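Long-range contacts in accelerated cell death 11 (Arabidopsis thaliana, PDB 4NTO), which transfers ceramide-1-phosphate and phytoceramide-1-phosphate selectively between membranes, apparently requiring a headgroup phosphate: residues 17-22 / 184-189; 66-71 / 96-101; 124-129 / 159-164. The protein carries 1 engineered substitution. All coordinates share one frame; numbering follows the deposited sequence.

Contact 1 of 3, residues 17-22 / 184-189; sequences AFKKLA and VNSSAP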
# COMPACT_ATOMS: atom_id res chain seq x y z
N ALA A 17 0.97 -9.41 -9.49
CA ALA A 17 2.29 -9.03 -9.00
C ALA A 17 2.48 -9.41 -7.54
O ALA A 17 3.55 -9.91 -7.17
CB ALA A 17 2.56 -7.54 -9.22
N PHE A 18 1.44 -9.24 -6.73
CA PHE A 18 1.58 -9.57 -5.30
C PHE A 18 1.53 -11.06 -4.98
O PHE A 18 2.10 -11.48 -3.97
CB PHE A 18 0.61 -8.76 -4.42
CG PHE A 18 1.02 -7.33 -4.25
CD1 PHE A 18 0.68 -6.38 -5.20
CD2 PHE A 18 1.78 -6.93 -3.17
CE1 PHE A 18 1.08 -5.06 -5.07
CE2 PHE A 18 2.18 -5.61 -3.03
CZ PHE A 18 1.83 -4.68 -3.99
N LYS A 19 0.84 -11.85 -5.81
CA LYS A 19 0.92 -13.31 -5.71
C LYS A 19 2.37 -13.74 -5.75
O LYS A 19 2.80 -14.56 -4.95
CB LYS A 19 0.20 -14.02 -6.88
CG LYS A 19 -1.32 -14.08 -6.78
CD LYS A 19 -1.93 -15.06 -7.79
CE LYS A 19 -1.36 -14.86 -9.19
NZ LYS A 19 -2.29 -15.28 -10.28
N LYS A 20 3.10 -13.18 -6.71
CA LYS A 20 4.52 -13.48 -6.88
C LYS A 20 5.34 -13.12 -5.65
O LYS A 20 6.22 -13.88 -5.24
CB LYS A 20 5.06 -12.77 -8.10
CG LYS A 20 4.56 -13.38 -9.41
CD LYS A 20 5.13 -12.65 -10.61
CE LYS A 20 4.41 -13.09 -11.87
NZ LYS A 20 4.91 -12.39 -13.10
N LEU A 21 5.05 -11.95 -5.08
CA LEU A 21 5.78 -11.47 -3.92
C LEU A 21 5.46 -12.36 -2.73
O LEU A 21 6.35 -12.67 -1.95
CB LEU A 21 5.50 -9.98 -3.61
CG LEU A 21 6.12 -8.93 -4.55
CD1 LEU A 21 5.82 -7.50 -4.11
CD2 LEU A 21 7.62 -9.13 -4.72
N ALA A 22 4.20 -12.77 -2.59
CA ALA A 22 3.82 -13.66 -1.50
C ALA A 22 4.64 -14.97 -1.53
O ALA A 22 5.11 -15.44 -0.49
CB ALA A 22 2.31 -13.94 -1.52
N VAL A 184 -5.63 -9.19 -0.89
CA VAL A 184 -5.73 -9.30 0.56
C VAL A 184 -4.91 -10.49 1.09
O VAL A 184 -4.18 -10.36 2.07
CB VAL A 184 -7.19 -9.46 1.00
CG1 VAL A 184 -7.29 -9.93 2.45
CG2 VAL A 184 -7.96 -8.15 0.79
N ASN A 185 -5.03 -11.63 0.42
CA ASN A 185 -4.31 -12.84 0.84
C ASN A 185 -2.79 -12.76 0.58
O ASN A 185 -1.99 -13.21 1.38
CB ASN A 185 -4.89 -14.09 0.15
CG ASN A 185 -6.34 -14.39 0.57
OD1 ASN A 185 -6.81 -13.94 1.62
ND2 ASN A 185 -7.03 -15.18 -0.25
N SER A 186 -2.42 -12.17 -0.55
CA SER A 186 -1.02 -12.03 -0.92
C SER A 186 -0.30 -10.97 -0.10
O SER A 186 0.87 -11.14 0.25
CB SER A 186 -0.91 -11.62 -2.37
OG SER A 186 -1.03 -12.74 -3.20
N SER A 187 -0.98 -9.87 0.18
CA SER A 187 -0.32 -8.71 0.75
C SER A 187 -0.10 -8.92 2.23
O SER A 187 0.83 -8.38 2.79
CB SER A 187 -1.13 -7.44 0.51
OG SER A 187 -2.31 -7.43 1.30
N ALA A 188 -0.98 -9.71 2.86
CA ALA A 188 -0.88 -9.95 4.30
C ALA A 188 0.51 -10.49 4.77
O ALA A 188 1.07 -9.98 5.74
CB ALA A 188 -2.04 -10.85 4.81
N PRO A 189 1.04 -11.53 4.10
CA PRO A 189 2.35 -12.00 4.59
C PRO A 189 3.46 -11.03 4.20
O PRO A 189 4.49 -11.02 4.86
CB PRO A 189 2.54 -13.36 3.88
CG PRO A 189 1.64 -13.27 2.64
CD PRO A 189 0.46 -12.46 3.10
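Ser186 presses its side chain onto the backbone of helix 10-25 at the Phe18-Lys19 peptide, its CB lying 3.4 Å from Phe18 O and its OG 3.2 Å from Lys19 CA. The torsion accounts for this placement: with chi1 at -82°, OG stands anti to the serine's own carbonyl carbon and beside its own N, where it leans on Lys19 CA while keeping a weak hydrogen bond to Ser182 O, one turn earlier in helix 173-200. Lys19 N is near OG as well, but the angle is too poor for a hydrogen bond.

Around this serine the rest of the overlap is van der Waals packing, partly against oxygens. The CB atoms of Phe18 and Ser186 meet at 3.8 Å, while the Phe18 ring turns off into the interior, where it packs edge-to-face with Tyr183 and touches Val44 and Leu109 of two further helices. Lys19 lends its aliphatic root, CG passing 3.8 Å from Ser186 OG, before the chain bends at chi3 and carries the ammonium group outward. Ala22, one turn after Phe18, sets its CB 3.6 Å from Ser186 O. A looser contact brings Ala22 CB to 4.3 Å from Pro189 CG.

The approach is consistent with the small residues at the crossing: the CA atoms of Ala22 and Ser186 are 5.1 Å apart, and the axes of the two short segments come within 8.1 Å. The segments' N-to-C directions differ by 40°, and they bury 211 Å² between them, both sides summed. This is close helix-helix packing through small side chains, here joining the N-terminal helix 10-25 to the long C-terminal helix 173-200 within the all-helical GLTP fold.

Contact 2 of 3, residues 66-71 / 96-101; sequences VDDLVR and GSHTRN. With 1PW ((2S,3R,4E)-2-(acetylamino)-3-hydroxyoctadec-4-en-1-yl dihydrogen phosphate), chain D.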
# COMPACT_ATOMS: atom_id res chain seq x y z
N VAL A 66 7.28 5.42 -3.52
CA VAL A 66 7.51 4.35 -4.49
C VAL A 66 8.55 4.81 -5.54
O VAL A 66 9.47 4.05 -5.88
CB VAL A 66 6.17 3.91 -5.17
CG1 VAL A 66 6.42 2.92 -6.30
CG2 VAL A 66 5.22 3.29 -4.14
N ASP A 67 8.40 6.03 -6.03
CA ASP A 67 9.35 6.66 -6.97
C ASP A 67 10.79 6.55 -6.46
O ASP A 67 11.70 6.22 -7.22
CB ASP A 67 9.02 8.15 -7.18
CG ASP A 67 7.81 8.38 -8.07
OD1 ASP A 67 7.44 7.46 -8.83
OD2 ASP A 67 7.24 9.48 -8.02
N ASP A 68 10.99 6.85 -5.18
CA ASP A 68 12.32 6.75 -4.58
C ASP A 68 12.83 5.30 -4.57
O ASP A 68 14.01 5.05 -4.84
CB ASP A 68 12.32 7.34 -3.16
CG ASP A 68 13.64 7.10 -2.43
OD1 ASP A 68 14.65 7.73 -2.80
OD2 ASP A 68 13.66 6.29 -1.46
N LEU A 69 11.94 4.35 -4.27
CA LEU A 69 12.35 2.95 -4.27
C LEU A 69 12.64 2.48 -5.70
O LEU A 69 13.49 1.62 -5.91
CB LEU A 69 11.30 2.06 -3.58
CG LEU A 69 10.92 2.39 -2.13
CD1 LEU A 69 9.96 1.34 -1.54
CD2 LEU A 69 12.15 2.56 -1.22
N VAL A 70 11.93 3.04 -6.67
CA VAL A 70 12.17 2.73 -8.07
C VAL A 70 13.59 3.15 -8.44
O VAL A 70 14.34 2.40 -9.06
CB VAL A 70 11.15 3.45 -8.99
CG1 VAL A 70 11.70 3.61 -10.40
CG2 VAL A 70 9.82 2.70 -9.00
N ARG A 71 13.95 4.36 -8.01
CA ARG A 71 15.28 4.92 -8.19
C ARG A 71 16.33 4.03 -7.52
O ARG A 71 17.26 3.56 -8.17
CB ARG A 71 15.29 6.33 -7.60
CG ARG A 71 16.59 7.08 -7.73
CD ARG A 71 16.57 8.02 -8.92
NE ARG A 71 17.61 9.05 -8.81
CZ ARG A 71 17.42 10.26 -8.28
NH1 ARG A 71 16.23 10.61 -7.81
NH2 ARG A 71 18.43 11.12 -8.23
N GLY A 96 13.32 11.36 3.64
CA GLY A 96 13.72 10.88 2.33
C GLY A 96 14.62 9.65 2.30
O GLY A 96 15.01 9.22 1.23
N SER A 97 14.98 9.10 3.45
CA SER A 97 15.74 7.85 3.42
C SER A 97 14.90 6.75 2.76
O SER A 97 13.68 6.77 2.84
CB SER A 97 16.17 7.43 4.82
OG SER A 97 15.12 6.80 5.52
N HIS A 98 15.55 5.81 2.10
CA HIS A 98 14.86 4.66 1.54
C HIS A 98 14.04 3.90 2.59
O HIS A 98 12.93 3.46 2.31
CB HIS A 98 15.85 3.72 0.86
CG HIS A 98 16.55 4.35 -0.31
ND1 HIS A 98 15.99 5.36 -1.04
CD2 HIS A 98 17.78 4.10 -0.85
CE1 HIS A 98 16.84 5.72 -2.01
NE2 HIS A 98 17.92 4.99 -1.90
N THR A 99 14.57 3.80 3.80
CA THR A 99 13.93 3.02 4.84
C THR A 99 12.70 3.74 5.38
O THR A 99 11.66 3.11 5.61
CB THR A 99 14.93 2.67 5.96
OG1 THR A 99 15.95 1.84 5.41
CG2 THR A 99 14.27 1.92 7.11
N ARG A 100 12.79 5.05 5.56
CA ARG A 100 11.63 5.80 6.01
C ARG A 100 10.54 5.66 4.96
O ARG A 100 9.36 5.46 5.29
CB ARG A 100 11.99 7.26 6.22
CG ARG A 100 10.87 8.14 6.66
CD ARG A 100 11.43 9.52 7.03
NE ARG A 100 10.40 10.51 7.32
CZ ARG A 100 10.09 10.92 8.54
NH1 ARG A 100 10.71 10.42 9.59
NH2 ARG A 100 9.14 11.84 8.71
N ASN A 101 10.96 5.72 3.70
CA ASN A 101 10.04 5.62 2.58
C ASN A 101 9.37 4.25 2.49
O ASN A 101 8.16 4.15 2.22
CB ASN A 101 10.75 6.01 1.27
CG ASN A 101 10.99 7.52 1.19
OD1 ASN A 101 10.40 8.28 1.96
ND2 ASN A 101 11.84 7.95 0.27
CAA 1PW D . -6.95 24.35 -4.19
CAJ 1PW D . -6.85 23.36 -3.01
CAL 1PW D . -6.13 22.02 -3.37
CAN 1PW D . -6.42 20.94 -2.26
CAP 1PW D . -5.11 20.32 -1.69
CAR 1PW D . -4.92 18.85 -2.20
CAT 1PW D . -4.69 17.88 -1.05
CAU 1PW D . -3.47 18.29 -0.26
CAS 1PW D . -2.99 17.11 0.59
CAQ 1PW D . -1.45 17.14 0.70
CAO 1PW D . -0.95 16.05 1.71
CAM 1PW D . 0.54 16.30 1.96
CAK 1PW D . 1.18 15.14 2.77
CAH 1PW D . 2.71 15.29 2.75
CAI 1PW D . 3.55 14.23 2.48
CAZ 1PW D . 4.94 14.14 3.12
OAE 1PW D . 5.85 15.01 2.47
CBA 1PW D . 4.82 14.46 4.58
NAW 1PW D . 3.80 13.64 5.14
CAY 1PW D . 3.07 14.03 6.23
CAB 1PW D . 1.75 13.26 6.38
OAC 1PW D . 3.44 14.98 7.11
CAV 1PW D . 6.13 14.11 5.28
OAX 1PW D . 6.56 12.86 4.73
PBB 1PW D . 6.92 11.66 5.75
OAF 1PW D . 7.91 10.84 5.01
OAG 1PW D . 7.76 12.33 6.92
OAD 1PW D . 5.74 10.89 6.25
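Asp68 reaches from helix 58-72 to the start of helix 98-121, where a single carboxylate oxygen, OD2, accepts from both His98 and Asn101. Its CG is anti to the backbone N (chi1 173°), which carries the carboxylate out across the gap between the segments. His98 holds its CG anti to its carbonyl carbon, beside the backbone N, and this brings the ring edge to Asp68. His98 ND1 donates to Asp68 OD2 at a short 2.5 Å; the oxygen is met on its syn side, somewhat out of the carboxylate plane, and lies close to the imidazole plane. The carboxylate and ring planes are 37° apart, and the N-H...O angle is 149°.

Asn101 uses the same oxygen from another direction. Its ND2 is 3.0 Å from Asp68 OD2 in a straighter bond, with the acceptor nearly in the amide plane, but the donor stands well above the carboxylate plane, and the two flat groups are nearly perpendicular. Beside this polar cluster, Leu69 brings CD2 to 3.7 Å from His98 O; its other neighbours include Met82, Leu102 and Val105.

The first turn of helix 98-121 is capped by Ser97, whose OG accepts from Arg100 N at 2.9 Å and also bonds to Val92 O. From that turn Arg100 runs extended from CG to NE toward the phosphate of the bound ceramide-1-phosphate. Its NH2 is modelled only 2.3 Å from OAG, very short for a hydrogen bond, and NE adds weak bonds to OAG and OAF; Arg104 NE binds the lipid too.

Two donors fix the Asp68 carboxylate's rotation and would be expected to stabilise its charge, which may raise the proton affinity of His98. A second-shell role is consistent with the Asn101 side chain lying about 3 Å from that of Lys65.

Contact 3 of 3, residues 124-129 / 159-164; sequences GDNSLK and LPTRAH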
# COMPACT_ATOMS: atom_id res chain seq x y z
N GLY A 124 -23.32 -5.23 -1.11
CA GLY A 124 -24.72 -4.89 -0.91
C GLY A 124 -24.95 -3.45 -0.47
O GLY A 124 -26.09 -2.97 -0.51
N ASP A 125 -23.90 -2.78 -0.03
CA ASP A 125 -23.97 -1.35 0.27
C ASP A 125 -23.23 -0.63 -0.87
O ASP A 125 -22.02 -0.84 -1.06
CB ASP A 125 -23.30 -1.05 1.63
CG ASP A 125 -23.53 0.38 2.12
OD1 ASP A 125 -23.83 1.27 1.29
OD2 ASP A 125 -23.38 0.63 3.34
N ASN A 126 -23.96 0.20 -1.62
CA ASN A 126 -23.38 0.90 -2.77
C ASN A 126 -22.55 2.12 -2.39
O ASN A 126 -21.99 2.81 -3.25
CB ASN A 126 -24.50 1.30 -3.72
CG ASN A 126 -23.99 1.93 -5.01
OD1 ASN A 126 -23.18 1.34 -5.73
ND2 ASN A 126 -24.46 3.14 -5.31
N SER A 127 -22.45 2.39 -1.09
CA SER A 127 -21.61 3.47 -0.60
C SER A 127 -20.23 2.96 -0.17
O SER A 127 -20.12 1.94 0.51
CB SER A 127 -22.29 4.17 0.57
OG SER A 127 -21.41 5.09 1.18
N LEU A 128 -19.19 3.68 -0.56
CA LEU A 128 -17.81 3.35 -0.14
C LEU A 128 -17.39 4.10 1.12
O LEU A 128 -16.22 4.02 1.52
CB LEU A 128 -16.83 3.67 -1.26
CG LEU A 128 -16.95 2.75 -2.47
CD1 LEU A 128 -16.00 3.17 -3.58
CD2 LEU A 128 -16.71 1.29 -2.07
N LYS A 129 -18.32 4.82 1.75
CA LYS A 129 -17.96 5.68 2.88
C LYS A 129 -17.35 4.95 4.08
O LYS A 129 -16.30 5.34 4.58
CB LYS A 129 -19.14 6.55 3.35
CG LYS A 129 -18.76 7.53 4.46
CD LYS A 129 -19.92 8.42 4.90
CE LYS A 129 -20.91 7.69 5.83
NZ LYS A 129 -20.63 7.89 7.29
N LEU A 159 -16.25 10.66 -2.78
CA LEU A 159 -15.96 9.28 -3.19
C LEU A 159 -16.89 8.88 -4.31
O LEU A 159 -18.05 9.29 -4.34
CB LEU A 159 -16.19 8.31 -2.03
CG LEU A 159 -15.23 8.33 -0.84
CD1 LEU A 159 -15.84 7.60 0.35
CD2 LEU A 159 -13.89 7.70 -1.24
N PRO A 160 -16.39 8.07 -5.25
CA PRO A 160 -17.32 7.48 -6.21
C PRO A 160 -18.22 6.49 -5.49
O PRO A 160 -17.85 6.01 -4.41
CB PRO A 160 -16.38 6.71 -7.15
CG PRO A 160 -15.21 6.37 -6.29
CD PRO A 160 -15.02 7.58 -5.42
N THR A 161 -19.37 6.16 -6.09
CA THR A 161 -20.20 5.10 -5.53
C THR A 161 -19.47 3.82 -5.79
O THR A 161 -18.53 3.77 -6.61
CB THR A 161 -21.62 5.03 -6.17
OG1 THR A 161 -21.52 4.71 -7.56
CG2 THR A 161 -22.36 6.36 -6.00
N ARG A 162 -19.88 2.78 -5.09
CA ARG A 162 -19.29 1.46 -5.27
C ARG A 162 -19.40 1.00 -6.73
O ARG A 162 -18.43 0.48 -7.31
CB ARG A 162 -19.98 0.47 -4.34
CG ARG A 162 -19.39 -0.91 -4.36
CD ARG A 162 -20.27 -1.86 -3.58
NE ARG A 162 -19.76 -3.22 -3.67
CZ ARG A 162 -19.13 -3.85 -2.67
NH1 ARG A 162 -18.96 -3.24 -1.50
NH2 ARG A 162 -18.70 -5.09 -2.86
N ALA A 163 -20.57 1.19 -7.32
CA ALA A 163 -20.78 0.79 -8.70
C ALA A 163 -19.90 1.60 -9.68
O ALA A 163 -19.38 1.07 -10.65
CB ALA A 163 -22.26 0.93 -9.06
N HIS A 164 -19.75 2.89 -9.41
CA HIS A 164 -18.92 3.76 -10.23
C HIS A 164 -17.47 3.29 -10.20
O HIS A 164 -16.81 3.18 -11.23
CB HIS A 164 -19.03 5.19 -9.69
CG HIS A 164 -18.41 6.24 -10.56
ND1 HIS A 164 -17.70 5.95 -11.71
CD2 HIS A 164 -18.39 7.59 -10.45
CE1 HIS A 164 -17.28 7.07 -12.27
NE2 HIS A 164 -17.68 8.08 -11.52
O HOH W 1 -19.43 -0.94 -0.19
O HOH W 2 -19.50 6.19 -2.23
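The loop 124-129 runs alongside the turn that opens helix 162-168, and the backbones come closest at Asn126 and Arg162, whose CA atoms are 4.8 Å apart. Here Arg162 N donates to Asn126 O (2.8 Å, 170°). An Asx turn at Asp125 and an ST turn at Ser127 shape the loop, while Thr161 OG1 caps the helix by accepting from His164 N.

Asn126 grips the next amide too: with CG anti to its backbone N (chi1 -175°), OD1 reaches Ala163 N at 3.1 Å, and ND2 lies against Thr161 CB. Leu128 fills the other end, CD1 meeting Pro160 O at 3.5 Å and CG resting 3.9 Å from Arg162 CA. Leu159 CD1 closes over Leu128 O and Lys129 CA. The extended Arg162 runs alongside the loop, its CD 3.2 Å from Asp125 O.

One water accepts from Arg162 NH1 and donates to Asp125 O and Ser127 O; another links Leu128 N to Pro160 O. Arg162 also bonds to Ile119 O. Arg162 N and Ala163 N are thus taken by Asn126, and His164 N by Thr161, and a salt bridge to Glu173 probably offsets the charge of the buried Arg162.

Contact 1 spans the greatest length of chain, pairing helix 10-25 with helix 173-200 near the two ends, and both other contacts fall between its segments. Contact 2 comes first, joining helices 58-72 and 98-121; contact 3 follows, joining the loop after helix 98-121 to helix 162-168, which directly precedes helix 173-200. The centre of contact 1 lies about 20 Å from that of contact 2 and about 25 Å from that of contact 3. Contacts 2 and 3, with centres about 33 Å apart, are on opposite sides of the chain's centre. None touches another. Only contact 2 includes a lipid-phosphate residue, Arg100; contacts 1 and 3 are structural packing away from the site.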